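Lectin-related NK cell receptor LY49L1 (Mus musculus, PDB 3G8K) serves as a natural killer cell receptor that probably recognises MHC class I molecules through its C-type lectin-like domain. Local coordinates at residues Phe12-Lys17 with Leu51-Leu56. The protein carries 1 engineered substitution. Sequence-based numbering, arbitrary orientation.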
loop_
_atom_site.group_PDB
_atom_site.type_symbol
_atom_site.label_atom_id
_atom_site.label_comp_id
_atom_site.label_asym_id
_atom_site.label_seq_id
_atom_site.Cartn_x
_atom_site.Cartn_y
_atom_site.Cartn_z
ATOM N N PHE A 12 1.043 4.572 -1.163
ATOM C CA PHE A 12 2.101 3.565 -1.161
ATOM C C PHE A 12 3.213 3.865 -2.129
ATOM O O PHE A 12 3.075 4.790 -2.909
ATOM C CB PHE A 12 1.527 2.129 -1.167
ATOM C CG PHE A 12 0.686 1.794 -2.338
ATOM C CD1 PHE A 12 1.291 1.472 -3.580
ATOM C CD2 PHE A 12 -0.683 1.662 -2.195
ATOM C CE1 PHE A 12 0.491 1.111 -4.732
ATOM C CE2 PHE A 12 -1.485 1.289 -3.295
ATOM C CZ PHE A 12 -0.896 1.007 -4.594
ATOM N N CYS A 13 4.339 3.167 -1.969
ATOM C CA CYS A 13 5.518 3.461 -2.720
ATOM C C CYS A 13 6.105 2.174 -3.221
ATOM O O CYS A 13 5.932 1.123 -2.621
ATOM C CB CYS A 13 6.541 4.256 -1.873
ATOM S SG CYS A 13 5.857 5.813 -1.138
ATOM N N TYR A 14 6.807 2.277 -4.327
ATOM C CA TYR A 14 7.438 1.125 -4.919
ATOM C C TYR A 14 8.698 1.683 -5.607
ATOM O O TYR A 14 8.589 2.426 -6.542
ATOM C CB TYR A 14 6.514 0.410 -5.915
ATOM C CG TYR A 14 7.170 -0.822 -6.606
ATOM C CD1 TYR A 14 7.674 -1.895 -5.847
ATOM C CD2 TYR A 14 7.251 -0.912 -7.994
ATOM C CE1 TYR A 14 8.241 -3.014 -6.418
ATOM C CE2 TYR A 14 7.841 -2.050 -8.613
ATOM C CZ TYR A 14 8.332 -3.101 -7.812
ATOM O OH TYR A 14 8.915 -4.258 -8.427
ATOM N N GLY A 15 9.889 1.345 -5.098
ATOM C CA GLY A 15 11.096 1.826 -5.758
ATOM C C GLY A 15 11.185 3.300 -5.487
ATOM O O GLY A 15 11.137 3.719 -4.306
ATOM N N ILE A 16 11.221 4.096 -6.570
ATOM C CA ILE A 16 11.388 5.568 -6.519
ATOM C C ILE A 16 10.087 6.391 -6.709
ATOM O O ILE A 16 10.150 7.582 -6.830
ATOM C CB ILE A 16 12.574 5.975 -7.520
ATOM C CG1 ILE A 16 13.743 6.722 -6.854
ATOM C CG2 ILE A 16 12.095 6.571 -8.791
ATOM C CD1 ILE A 16 13.620 8.237 -6.813
ATOM N N LYS A 17 8.915 5.765 -6.682
ATOM C CA LYS A 17 7.617 6.376 -7.003
ATOM C C LYS A 17 6.564 6.074 -5.875
ATOM O O LYS A 17 6.395 4.913 -5.480
ATOM C CB LYS A 17 7.056 5.881 -8.384
ATOM C CG LYS A 17 5.831 6.723 -8.914
ATOM C CD LYS A 17 5.381 6.474 -10.376
ATOM C CE LYS A 17 6.507 6.025 -11.308
ATOM N NZ LYS A 17 5.829 5.501 -12.505
ATOM N N LEU A 51 3.518 -2.109 -13.301
ATOM C CA LEU A 51 2.224 -2.699 -13.517
ATOM C C LEU A 51 1.920 -3.962 -12.682
ATOM O O LEU A 51 0.819 -4.050 -12.102
ATOM C CB LEU A 51 1.984 -2.990 -15.005
ATOM C CG LEU A 51 0.523 -3.379 -15.319
ATOM C CD1 LEU A 51 -0.588 -2.344 -14.984
ATOM C CD2 LEU A 51 0.467 -3.858 -16.696
ATOM N N LYS A 52 2.846 -4.941 -12.658
ATOM C CA LYS A 52 2.683 -6.155 -11.795
ATOM C C LYS A 52 2.428 -5.818 -10.351
ATOM O O LYS A 52 1.444 -6.299 -9.740
ATOM C CB LYS A 52 3.888 -7.065 -11.921
ATOM C CG LYS A 52 3.844 -7.925 -13.176
ATOM C CD LYS A 52 5.283 -8.471 -13.491
ATOM C CE LYS A 52 5.240 -9.638 -14.517
ATOM N NZ LYS A 52 4.567 -9.170 -15.775
ATOM N N PHE A 53 3.267 -4.946 -9.796
ATOM C CA PHE A 53 3.086 -4.455 -8.451
ATOM C C PHE A 53 1.752 -3.713 -8.207
ATOM O O PHE A 53 1.038 -4.003 -7.228
ATOM C CB PHE A 53 4.265 -3.584 -8.018
ATOM C CG PHE A 53 3.872 -2.583 -6.949
ATOM C CD1 PHE A 53 3.683 -3.015 -5.614
ATOM C CD2 PHE A 53 3.644 -1.224 -7.274
ATOM C CE1 PHE A 53 3.271 -2.123 -4.610
ATOM C CE2 PHE A 53 3.210 -0.328 -6.288
ATOM C CZ PHE A 53 3.040 -0.769 -4.935
ATOM N N LEU A 54 1.374 -2.771 -9.068
ATOM C CA LEU A 54 0.142 -2.044 -8.770
ATOM C C LEU A 54 -1.050 -2.968 -8.749
ATOM O O LEU A 54 -1.915 -2.807 -7.919
ATOM C CB LEU A 54 -0.098 -0.854 -9.698
ATOM C CG LEU A 54 0.742 0.388 -9.402
ATOM C CD1 LEU A 54 0.978 1.123 -10.757
ATOM C CD2 LEU A 54 0.016 1.228 -8.362
ATOM N N LYS A 55 -1.123 -3.910 -9.685
ATOM C CA LYS A 55 -2.253 -4.856 -9.748
ATOM C C LYS A 55 -2.296 -5.734 -8.477
ATOM O O LYS A 55 -3.367 -6.098 -7.989
ATOM C CB LYS A 55 -2.090 -5.786 -10.937
ATOM C CG LYS A 55 -2.461 -5.281 -12.308
ATOM C CD LYS A 55 -1.720 -6.240 -13.241
ATOM C CE LYS A 55 -2.170 -6.242 -14.703
ATOM N NZ LYS A 55 -0.987 -6.873 -15.475
ATOM N N LEU A 56 -1.118 -6.070 -7.972
ATOM C CA LEU A 56 -0.912 -6.712 -6.658
ATOM C C LEU A 56 -1.402 -5.864 -5.441
ATOM O O LEU A 56 -2.276 -6.295 -4.643
ATOM C CB LEU A 56 0.566 -6.980 -6.573
ATOM C CG LEU A 56 1.246 -8.236 -6.071
ATOM C CD1 LEU A 56 1.622 -7.974 -4.595
ATOM C CD2 LEU A 56 0.414 -9.560 -6.351
#
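The first torsion of Tyr14 is fully extended, CG opposite the backbone N (chi1 179°), and that of Phe53 is roughly so (chi1 154°); strand and helix thereby each direct an aromatic ring toward the other, and the two side chains run alongside each other, each pointing back toward the other's stem. The result is an offset stack, the centroids of Tyr14 and Phe53 lying 4.5 Å apart with the planes tilted by 17°. The displacement gives each ring a methylene over its face: CB of Phe53 sits 3.9 Å from the centroid of the Tyr14 ring, while CB of Tyr14 lies 3.7 Å from that of Phe53, nearer the rim. These reciprocal CH-pi contacts show how two aromatic residues can interlock through ring and stem together. Phe12, two residues back on the same side of the strand, meets the far end of Phe53 with its ring almost perpendicular. CD2 of Leu54 lies at the edge of the Phe12 ring, 3.7 Å from Phe12 CE1. No hydrogen bond joins the segments; Tyr14 OH instead bonds to Asp49, earlier in the same helix as Phe53. Tyr10 of the second subunit packs on both Tyr14 and Phe53, and residues Phe12 to Tyr14 pair antiparallel with a strand of that subunit. The aromatic cluster thus fastens helix 48-57 to the N-terminal beta hairpin of the C-type lectin-like fold, beside a dimer interface where the sheet continues between subunits.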